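PDB 3MBH: putative phosphomethylpyrimidine kinase from Bacteroides thetaiotaomicron, which probably phosphorylates pyridoxal with ATP, as a pyridoxal kinase of the ribokinase-like clan, and binds pyridoxal in this crystal form. Local coordinates for residues D15-S23 and L46-G54; L171-V182 and Y199-Y208. All blocks are in the same frame, centred on the assembly; numbering follows the deposited sequence.

Contact 1: residues D15-S23 and L46-G54; sequences DLSGMGRVS and LSNHTQYPG. With PXL (3-hydroxy-5-(hydroxymethyl)-2-methylisonicotinaldehyde), chain G.
Leu46 N gives a nearly straight hydrogen bond to Leu16 O (2.9 Å, 169°), and Gly18 N returns one to Leu46 O. These bonds pair the ends of two parallel strands, 9-17 and 44-46. Both chains then turn a corner, yet they stay side by side: Met19 N still bonds to Ser47 O, and His49 N makes a weak bond to Met19 O. Gly18 suits this tight spot, because a CB there would run into Ser47 O.

Packing contacts join the two segments to each other and to the ligand. Val22 CG1 lies 3.7 Å from His49 CB, the two side chains crossing at about a right angle. Gly20 CA approaches His49 CD2 obliquely; His49 NE2 is bonded to Arg267 O. Met19, present as selenomethionine, bends at chi2 and chi3, and its CE meets Tyr52 OH. Leu46 CD2 touches the pyridoxal methyl C2A at 3.6 Å, and Val22 CB packs against C6.

Polar groups grip pyridoxal from two sides. Asp15 has CG between its backbone N and carbonyl carbon (chi1 72°), and OD1 comes within 2.6 Å of the pyridine N1. Its OD2 accepts from Ser17 OG. From the 46-54 loop, Thr50 N gives a straight bond to O3 (2.8 Å, 166°), and Thr50 OG1 bonds to the same oxygen. Gln51 NE2 reaches O4A of the aldehyde. An alanine in place of Asp15 would remove the carboxylate and probably leave N1 without its close partner and Ser17 OG without its acceptor. The chemistry is consistent with a pocket that recognises pyridoxal by its ring nitrogen, its phenolic oxygen and its aldehyde together, with Asp225 adding a further hydrogen bond.

Contact 2: residues L171-V182 and Y199-Y208; sequences LRLLSDKGPQVV and YAYNRQGNRY
Leu171 pushes into a hollow on the beta hairpin formed by strands 181-189 and 195-202, part of the large mixed sheet of this ribokinase-like fold. Helix 164-176 leads into that hairpin and packs on it; the axes of the short segments 171-176 and 199-202 approach to 8.8 Å and cross at -45°. The hollow is lined by Tyr199 CB, the Ala200 backbone and Tyr201 CB, which Leu171 CB meets at 3.7 Å. Leu171 CD1 comes at the edge of the Tyr208 ring. Tyr201 CD1 sits over one face of that ring, toward its rim.

One turn on, Ser175 fits beside Tyr201: OG sits at the ring edge, and CB touches CE2. Tyr201 OH bonds to Asn206 OD1. In the hairpin, Val182 and Tyr201 form an antiparallel hydrogen-bonded pair.

Arg203 bends at chi3 (51°) and folds back across the backbone that follows Ser175, with Gln180 CA over one face of its guanidinium. NH1 and NH2 both grip Gly178 O in the guanidinium plane. The Gln180 and Asn202 amides lie side by side, nearly coplanar, and Gln180 NE2 meets a lone pair of Asn202 OD1 at 2.9 Å.

Contact 1 closes before contact 2 opens along the chain, so the two are in series. Their centres lie about 31 Å apart, and their nearest atoms about 19 Å, without touching. They sit on opposite sides of the chain's centre. Both reach the same mixed sheet: contact 1 through strands 9-17 and 44-46, contact 2 through strands 181-189, 195-202 and 207-213. Strands 80-83, 108-111 and 142-143 run between these two groups. The pyridoxal site thus belongs to one part of the sheet, while the 171-182 and 199-208 packing belongs to a distant part. Both also meet other subunits: contact 1 lies against the second, contact 2 against the third, with Gln180 also touching the fourth.

Contact 1: residues D15-S23 and L46-G54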
loop_
_atom_site.group_PDB
_atom_site.type_symbol
_atom_site.label_atom_id
_atom_site.label_comp_id
_atom_site.label_asym_id
_atom_site.label_seq_id
_atom_site.Cartn_x
_atom_site.Cartn_y
_atom_site.Cartn_z
ATOM N N ASP A 15 -13.201 -30.029 1.771
ATOM C CA ASP A 15 -13.930 -30.067 3.000
ATOM C C ASP A 15 -13.980 -28.714 3.757
ATOM O O ASP A 15 -13.215 -27.772 3.491
ATOM C CB ASP A 15 -13.351 -31.154 3.869
ATOM C CG ASP A 15 -11.997 -30.775 4.413
ATOM O OD1 ASP A 15 -10.961 -31.092 3.732
ATOM O OD2 ASP A 15 -11.978 -30.063 5.462
ATOM N N LEU A 16 -14.928 -28.622 4.700
ATOM C CA LEU A 16 -15.037 -27.512 5.640
ATOM C C LEU A 16 -14.692 -28.046 7.006
ATOM O O LEU A 16 -15.424 -28.879 7.551
ATOM C CB LEU A 16 -16.425 -26.912 5.659
ATOM C CG LEU A 16 -16.620 -25.584 6.466
ATOM C CD1 LEU A 16 -15.951 -24.395 5.740
ATOM C CD2 LEU A 16 -18.061 -25.271 6.721
ATOM N N SER A 17 -13.551 -27.570 7.515
ATOM C CA SER A 17 -13.062 -27.882 8.813
ATOM C C SER A 17 -13.091 -26.649 9.735
ATOM O O SER A 17 -12.556 -25.615 9.416
ATOM C CB SER A 17 -11.618 -28.396 8.749
ATOM O OG SER A 17 -11.569 -29.727 8.328
ATOM N N GLY A 18 -13.655 -26.825 10.924
ATOM C CA GLY A 18 -13.748 -25.778 11.902
ATOM C C GLY A 18 -12.427 -25.223 12.402
ATOM O O GLY A 18 -12.254 -24.021 12.424
HETATM N N MSE A 19 -11.546 -26.077 12.912
HETATM C CA MSE A 19 -10.264 -25.638 13.455
HETATM C C MSE A 19 -9.158 -26.268 12.611
HETATM O O MSE A 19 -9.367 -27.233 11.899
HETATM C CB MSE A 19 -10.159 -25.977 14.943
HETATM C CG MSE A 19 -10.572 -24.799 15.860
HETATM SE SE MSE A 19 -9.021 -23.581 15.715
HETATM C CE MSE A 19 -7.590 -24.713 16.535
ATOM N N GLY A 20 -7.988 -25.663 12.664
ATOM C CA GLY A 20 -6.911 -25.978 11.791
ATOM C C GLY A 20 -7.048 -25.107 10.581
ATOM O O GLY A 20 -8.135 -24.610 10.251
ATOM N N ARG A 21 -5.967 -24.934 9.858
ATOM C CA ARG A 21 -6.048 -24.163 8.652
ATOM C C ARG A 21 -5.812 -25.089 7.467
ATOM O O ARG A 21 -4.698 -25.232 6.989
ATOM C CB ARG A 21 -5.071 -23.009 8.701
ATOM C CG ARG A 21 -5.372 -22.007 9.791
ATOM C CD ARG A 21 -4.317 -20.939 9.723
ATOM N NE ARG A 21 -4.621 -19.737 10.495
ATOM C CZ ARG A 21 -4.352 -19.537 11.768
ATOM N NH1 ARG A 21 -3.822 -20.487 12.516
ATOM N NH2 ARG A 21 -4.626 -18.344 12.309
ATOM N N VAL A 22 -6.897 -25.725 7.007
ATOM C CA VAL A 22 -6.867 -26.650 5.901
ATOM C C VAL A 22 -8.033 -26.305 4.988
ATOM O O VAL A 22 -8.929 -25.548 5.355
ATOM C CB VAL A 22 -7.015 -28.121 6.347
ATOM C CG1 VAL A 22 -5.765 -28.575 7.166
ATOM C CG2 VAL A 22 -8.360 -28.368 7.122
ATOM N N SER A 23 -7.989 -26.844 3.797
ATOM C CA SER A 23 -9.171 -26.980 2.945
ATOM C C SER A 23 -9.934 -25.634 2.750
ATOM O O SER A 23 -9.304 -24.599 2.475
ATOM C CB SER A 23 -10.043 -28.130 3.433
ATOM O OG SER A 23 -10.480 -27.964 4.781
ATOM N N LEU A 46 -16.036 -31.207 9.119
ATOM C CA LEU A 46 -15.270 -31.668 10.268
ATOM C C LEU A 46 -15.106 -30.557 11.301
ATOM O O LEU A 46 -14.995 -29.392 10.946
ATOM C CB LEU A 46 -13.869 -32.177 9.826
ATOM C CG LEU A 46 -13.740 -33.304 8.756
ATOM C CD1 LEU A 46 -13.833 -32.777 7.306
ATOM C CD2 LEU A 46 -12.380 -34.038 8.914
ATOM N N SER A 47 -14.976 -30.937 12.573
ATOM C CA SER A 47 -14.670 -30.022 13.655
ATOM C C SER A 47 -13.265 -29.399 13.498
ATOM O O SER A 47 -13.000 -28.249 13.946
ATOM C CB SER A 47 -14.745 -30.776 14.990
ATOM O OG SER A 47 -13.824 -31.868 15.071
ATOM N N ASN A 48 -12.376 -30.183 12.888
ATOM C CA ASN A 48 -10.971 -29.859 12.764
ATOM C C ASN A 48 -10.297 -30.861 11.841
ATOM O O ASN A 48 -10.852 -31.935 11.589
ATOM C CB ASN A 48 -10.294 -29.883 14.137
ATOM C CG ASN A 48 -10.566 -31.154 14.938
ATOM O OD1 ASN A 48 -11.429 -31.172 15.836
ATOM N ND2 ASN A 48 -9.795 -32.207 14.676
ATOM N N HIS A 49 -9.066 -30.578 11.413
ATOM C CA HIS A 49 -8.418 -31.491 10.472
ATOM C C HIS A 49 -8.089 -32.833 11.139
ATOM O O HIS A 49 -8.143 -32.977 12.383
ATOM C CB HIS A 49 -7.189 -30.848 9.773
ATOM C CG HIS A 49 -6.072 -30.480 10.706
ATOM N ND1 HIS A 49 -5.420 -31.398 11.497
ATOM C CD2 HIS A 49 -5.512 -29.283 10.977
ATOM C CE1 HIS A 49 -4.494 -30.772 12.207
ATOM N NE2 HIS A 49 -4.540 -29.485 11.920
ATOM N N THR A 50 -7.774 -33.830 10.302
ATOM C CA THR A 50 -7.560 -35.214 10.774
ATOM C C THR A 50 -6.159 -35.528 11.319
ATOM O O THR A 50 -5.852 -36.679 11.632
ATOM C CB THR A 50 -7.914 -36.205 9.655
ATOM O OG1 THR A 50 -7.025 -36.017 8.549
ATOM C CG2 THR A 50 -9.357 -36.020 9.205
ATOM N N GLN A 51 -5.300 -34.526 11.457
ATOM C CA GLN A 51 -4.012 -34.705 12.134
ATOM C C GLN A 51 -4.074 -34.329 13.631
ATOM O O GLN A 51 -3.115 -34.452 14.366
ATOM C CB GLN A 51 -2.910 -33.970 11.400
ATOM C CG GLN A 51 -2.749 -34.411 9.923
ATOM C CD GLN A 51 -1.519 -33.830 9.249
ATOM O OE1 GLN A 51 -0.400 -34.048 9.722
ATOM N NE2 GLN A 51 -1.700 -33.142 8.104
ATOM N N TYR A 52 -5.218 -33.851 14.090
ATOM C CA TYR A 52 -5.496 -33.850 15.516
ATOM C C TYR A 52 -5.848 -35.290 15.976
ATOM O O TYR A 52 -6.233 -36.171 15.168
ATOM C CB TYR A 52 -6.650 -32.865 15.827
ATOM C CG TYR A 52 -6.261 -31.389 15.894
ATOM C CD1 TYR A 52 -5.646 -30.871 17.010
ATOM C CD2 TYR A 52 -6.529 -30.533 14.846
ATOM C CE1 TYR A 52 -5.313 -29.539 17.090
ATOM C CE2 TYR A 52 -6.185 -29.198 14.900
ATOM C CZ TYR A 52 -5.590 -28.702 16.023
ATOM O OH TYR A 52 -5.271 -27.396 16.075
ATOM N N PRO A 53 -5.763 -35.545 17.288
ATOM C CA PRO A 53 -6.068 -36.918 17.711
ATOM C C PRO A 53 -7.501 -37.373 17.361
ATOM O O PRO A 53 -7.727 -38.542 17.093
ATOM C CB PRO A 53 -5.838 -36.902 19.221
ATOM C CG PRO A 53 -5.075 -35.620 19.502
ATOM C CD PRO A 53 -5.293 -34.678 18.383
ATOM N N GLY A 54 -8.461 -36.468 17.300
ATOM C CA GLY A 54 -9.823 -36.873 17.020
ATOM C C GLY A 54 -10.486 -35.755 16.207
ATOM O O GLY A 54 -9.949 -34.634 16.082
HETATM O OP4 PXL G . -5.358 -30.816 2.525
HETATM C C5A PXL G . -5.020 -31.255 3.832
HETATM C C5 PXL G . -6.308 -31.619 4.579
HETATM C C6 PXL G . -7.581 -31.228 4.214
HETATM N N1 PXL G . -8.661 -31.609 4.897
HETATM C C2 PXL G . -8.672 -32.354 6.022
HETATM C C3 PXL G . -7.370 -32.817 6.523
HETATM C C4 PXL G . -6.166 -32.445 5.741
HETATM C C4A PXL G . -4.798 -32.776 6.134
HETATM O O4A PXL G . -4.723 -33.152 7.261
HETATM O O3 PXL G . -7.211 -33.606 7.597
HETATM C C2A PXL G . -10.026 -32.612 6.661
#

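Contact 2: residues L171-V182 and Y199-Y208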
loop_
_atom_site.group_PDB
_atom_site.type_symbol
_atom_site.label_atom_id
_atom_site.label_comp_id
_atom_site.label_asym_id
_atom_site.label_seq_id
_atom_site.Cartn_x
_atom_site.Cartn_y
_atom_site.Cartn_z
ATOM N N LEU A 171 7.970 -36.741 -12.569
ATOM C CA LEU A 171 7.169 -35.600 -13.094
ATOM C C LEU A 171 6.595 -35.959 -14.476
ATOM O O LEU A 171 5.422 -35.790 -14.746
ATOM C CB LEU A 171 8.023 -34.331 -13.151
ATOM C CG LEU A 171 8.301 -33.640 -11.805
ATOM C CD1 LEU A 171 9.441 -32.721 -12.013
ATOM C CD2 LEU A 171 7.073 -32.841 -11.246
ATOM N N ARG A 172 7.461 -36.473 -15.326
ATOM C CA ARG A 172 7.066 -36.858 -16.657
ATOM C C ARG A 172 6.038 -38.015 -16.653
ATOM O O ARG A 172 5.098 -37.989 -17.450
ATOM C CB ARG A 172 8.334 -37.186 -17.452
ATOM C CG ARG A 172 8.114 -37.695 -18.834
ATOM C CD ARG A 172 7.303 -36.726 -19.641
ATOM N NE ARG A 172 7.342 -37.076 -21.049
ATOM C CZ ARG A 172 6.862 -36.300 -22.009
ATOM N NH1 ARG A 172 6.257 -35.151 -21.696
ATOM N NH2 ARG A 172 6.953 -36.690 -23.273
ATOM N N LEU A 173 6.206 -39.008 -15.767
ATOM C CA LEU A 173 5.285 -40.165 -15.703
ATOM C C LEU A 173 3.899 -39.696 -15.304
ATOM O O LEU A 173 2.906 -40.133 -15.866
ATOM C CB LEU A 173 5.711 -41.204 -14.668
ATOM C CG LEU A 173 6.855 -42.156 -14.938
ATOM C CD1 LEU A 173 7.015 -43.056 -13.702
ATOM C CD2 LEU A 173 6.649 -43.022 -16.213
ATOM N N LEU A 174 3.840 -38.802 -14.319
ATOM C CA LEU A 174 2.595 -38.211 -13.930
ATOM C C LEU A 174 1.985 -37.324 -15.033
ATOM O O LEU A 174 0.773 -37.354 -15.252
ATOM C CB LEU A 174 2.741 -37.462 -12.594
ATOM C CG LEU A 174 2.866 -38.297 -11.300
ATOM C CD1 LEU A 174 2.971 -37.304 -10.126
ATOM C CD2 LEU A 174 1.723 -39.276 -11.123
ATOM N N SER A 175 2.806 -36.562 -15.758
ATOM C CA SER A 175 2.259 -35.723 -16.843
ATOM C C SER A 175 1.707 -36.583 -17.987
ATOM O O SER A 175 0.712 -36.248 -18.604
ATOM C CB SER A 175 3.300 -34.803 -17.410
ATOM O OG SER A 175 2.734 -34.051 -18.459
ATOM N N ASP A 176 2.342 -37.709 -18.229
ATOM C CA ASP A 176 1.838 -38.665 -19.233
ATOM C C ASP A 176 0.425 -39.138 -18.919
ATOM O O ASP A 176 -0.309 -39.483 -19.812
ATOM C CB ASP A 176 2.779 -39.841 -19.344
ATOM C CG ASP A 176 4.093 -39.475 -20.052
ATOM O OD1 ASP A 176 4.225 -38.396 -20.671
ATOM O OD2 ASP A 176 5.014 -40.294 -19.968
ATOM N N LYS A 177 0.011 -39.068 -17.658
ATOM C CA LYS A 177 -1.306 -39.524 -17.302
ATOM C C LYS A 177 -2.407 -38.537 -17.575
ATOM O O LYS A 177 -3.576 -38.898 -17.453
ATOM C CB LYS A 177 -1.303 -39.974 -15.847
ATOM C CG LYS A 177 -0.828 -41.400 -15.756
ATOM C CD LYS A 177 -0.162 -41.735 -14.472
ATOM C CE LYS A 177 0.549 -43.101 -14.681
ATOM N NZ LYS A 177 0.704 -43.848 -13.409
ATOM N N GLY A 178 -2.045 -37.306 -17.937
ATOM C CA GLY A 178 -3.026 -36.240 -18.167
ATOM C C GLY A 178 -2.479 -34.826 -17.990
ATOM O O GLY A 178 -2.496 -34.061 -18.915
ATOM N N PRO A 179 -1.990 -34.490 -16.789
ATOM C CA PRO A 179 -1.739 -33.119 -16.435
ATOM C C PRO A 179 -0.618 -32.471 -17.189
ATOM O O PRO A 179 0.454 -33.055 -17.288
ATOM C CB PRO A 179 -1.380 -33.199 -14.944
ATOM C CG PRO A 179 -2.005 -34.435 -14.483
ATOM C CD PRO A 179 -2.040 -35.369 -15.612
ATOM N N GLN A 180 -0.871 -31.268 -17.710
ATOM C CA GLN A 180 0.153 -30.506 -18.389
ATOM C C GLN A 180 1.198 -30.033 -17.382
ATOM O O GLN A 180 2.353 -29.940 -17.705
ATOM C CB GLN A 180 -0.487 -29.322 -19.119
ATOM C CG GLN A 180 0.558 -28.339 -19.746
ATOM C CD GLN A 180 -0.046 -26.987 -20.124
ATOM O OE1 GLN A 180 -1.162 -26.916 -20.687
ATOM N NE2 GLN A 180 0.688 -25.904 -19.817
ATOM N N VAL A 181 0.763 -29.734 -16.166
ATOM C CA VAL A 181 1.652 -29.247 -15.097
ATOM C C VAL A 181 1.556 -30.161 -13.886
ATOM O O VAL A 181 0.436 -30.488 -13.374
ATOM C CB VAL A 181 1.329 -27.802 -14.670
ATOM C CG1 VAL A 181 2.215 -27.343 -13.430
ATOM C CG2 VAL A 181 1.571 -26.821 -15.851
ATOM N N VAL A 182 2.728 -30.597 -13.448
ATOM C CA VAL A 182 2.828 -31.443 -12.280
ATOM C C VAL A 182 3.803 -30.756 -11.344
ATOM O O VAL A 182 4.891 -30.369 -11.762
ATOM C CB VAL A 182 3.363 -32.845 -12.625
ATOM C CG1 VAL A 182 3.497 -33.716 -11.374
ATOM C CG2 VAL A 182 2.446 -33.510 -13.704
ATOM N N TYR A 199 9.541 -29.440 -6.914
ATOM C CA TYR A 199 9.932 -29.739 -8.283
ATOM C C TYR A 199 8.675 -29.582 -9.140
ATOM O O TYR A 199 7.559 -29.769 -8.633
ATOM C CB TYR A 199 10.462 -31.146 -8.387
ATOM C CG TYR A 199 11.806 -31.375 -7.762
ATOM C CD1 TYR A 199 11.958 -31.508 -6.372
ATOM C CD2 TYR A 199 12.949 -31.518 -8.566
ATOM C CE1 TYR A 199 13.238 -31.748 -5.822
ATOM C CE2 TYR A 199 14.188 -31.782 -8.030
ATOM C CZ TYR A 199 14.338 -31.871 -6.666
ATOM O OH TYR A 199 15.607 -32.161 -6.186
ATOM N N ALA A 200 8.836 -29.149 -10.397
ATOM C CA ALA A 200 7.679 -28.970 -11.294
ATOM C C ALA A 200 8.083 -29.217 -12.745
ATOM O O ALA A 200 9.276 -29.083 -13.154
ATOM C CB ALA A 200 7.088 -27.577 -11.160
ATOM N N TYR A 201 7.077 -29.578 -13.519
ATOM C CA TYR A 201 7.234 -29.818 -14.937
ATOM C C TYR A 201 6.048 -29.187 -15.683
ATOM O O TYR A 201 4.929 -29.237 -15.237
ATOM C CB TYR A 201 7.365 -31.302 -15.196
ATOM C CG TYR A 201 7.327 -31.645 -16.638
ATOM C CD1 TYR A 201 8.391 -31.359 -17.432
ATOM C CD2 TYR A 201 6.216 -32.267 -17.202
ATOM C CE1 TYR A 201 8.379 -31.631 -18.778
ATOM C CE2 TYR A 201 6.175 -32.558 -18.531
ATOM C CZ TYR A 201 7.273 -32.255 -19.316
ATOM O OH TYR A 201 7.301 -32.532 -20.635
ATOM N N ASN A 202 6.329 -28.561 -16.811
ATOM C CA ASN A 202 5.302 -27.989 -17.683
ATOM C C ASN A 202 5.502 -28.675 -19.017
ATOM O O ASN A 202 6.536 -28.493 -19.686
ATOM C CB ASN A 202 5.467 -26.458 -17.816
ATOM C CG ASN A 202 4.271 -25.797 -18.428
ATOM O OD1 ASN A 202 3.424 -26.453 -19.020
ATOM N ND2 ASN A 202 4.181 -24.499 -18.285
ATOM N N ARG A 203 4.528 -29.458 -19.414
ATOM C CA ARG A 203 4.626 -30.175 -20.690
ATOM C C ARG A 203 4.664 -29.138 -21.822
ATOM O O ARG A 203 5.319 -29.330 -22.820
ATOM C CB ARG A 203 3.433 -31.133 -20.856
ATOM C CG ARG A 203 3.549 -32.080 -22.099
ATOM C CD ARG A 203 2.412 -33.134 -22.128
ATOM N NE ARG A 203 1.083 -32.523 -21.969
ATOM C CZ ARG A 203 0.120 -32.913 -21.105
ATOM N NH1 ARG A 203 0.290 -33.966 -20.303
ATOM N NH2 ARG A 203 -1.051 -32.245 -21.050
ATOM N N GLN A 204 3.995 -28.002 -21.631
ATOM C CA GLN A 204 4.056 -26.971 -22.610
ATOM C C GLN A 204 5.389 -26.214 -22.482
ATOM O O GLN A 204 5.552 -25.377 -21.580
ATOM C CB GLN A 204 2.906 -26.039 -22.414
ATOM C CG GLN A 204 2.936 -24.907 -23.350
ATOM C CD GLN A 204 2.457 -25.262 -24.730
ATOM O OE1 GLN A 204 1.533 -26.111 -24.909
ATOM N NE2 GLN A 204 3.050 -24.594 -25.733
ATOM N N GLY A 205 6.304 -26.465 -23.415
ATOM C CA GLY A 205 7.656 -25.931 -23.363
ATOM C C GLY A 205 8.628 -26.954 -22.780
ATOM O O GLY A 205 9.846 -26.802 -22.916
ATOM N N ASN A 206 8.086 -27.990 -22.127
ATOM C CA ASN A 206 8.878 -29.145 -21.673
ATOM C C ASN A 206 9.971 -28.673 -20.737
ATOM O O ASN A 206 11.121 -29.041 -20.890
ATOM C CB ASN A 206 9.443 -29.911 -22.871
ATOM C CG ASN A 206 10.182 -31.215 -22.487
ATOM O OD1 ASN A 206 9.690 -32.065 -21.761
ATOM N ND2 ASN A 206 11.370 -31.369 -23.036
ATOM N N ARG A 207 9.602 -27.834 -19.770
ATOM C CA ARG A 207 10.565 -27.290 -18.810
ATOM C C ARG A 207 10.363 -27.896 -17.416
ATOM O O ARG A 207 9.244 -28.203 -17.027
ATOM C CB ARG A 207 10.493 -25.743 -18.763
ATOM C CG ARG A 207 10.933 -25.067 -20.035
ATOM C CD ARG A 207 11.034 -23.586 -19.836
ATOM N NE ARG A 207 11.409 -22.853 -21.036
ATOM C CZ ARG A 207 10.551 -22.447 -21.979
ATOM N NH1 ARG A 207 9.241 -22.707 -21.923
ATOM N NH2 ARG A 207 11.006 -21.757 -22.999
ATOM N N TYR A 208 11.476 -28.046 -16.698
ATOM C CA TYR A 208 11.547 -28.580 -15.333
ATOM C C TYR A 208 12.094 -27.519 -14.395
ATOM O O TYR A 208 13.080 -26.863 -14.722
ATOM C CB TYR A 208 12.511 -29.777 -15.291
ATOM C CG TYR A 208 12.053 -30.962 -16.085
ATOM C CD1 TYR A 208 12.337 -31.075 -17.463
ATOM C CD2 TYR A 208 11.378 -32.013 -15.464
ATOM C CE1 TYR A 208 11.895 -32.169 -18.190
ATOM C CE2 TYR A 208 10.955 -33.092 -16.181
ATOM C CZ TYR A 208 11.188 -33.164 -17.541
ATOM O OH TYR A 208 10.739 -34.288 -18.201
#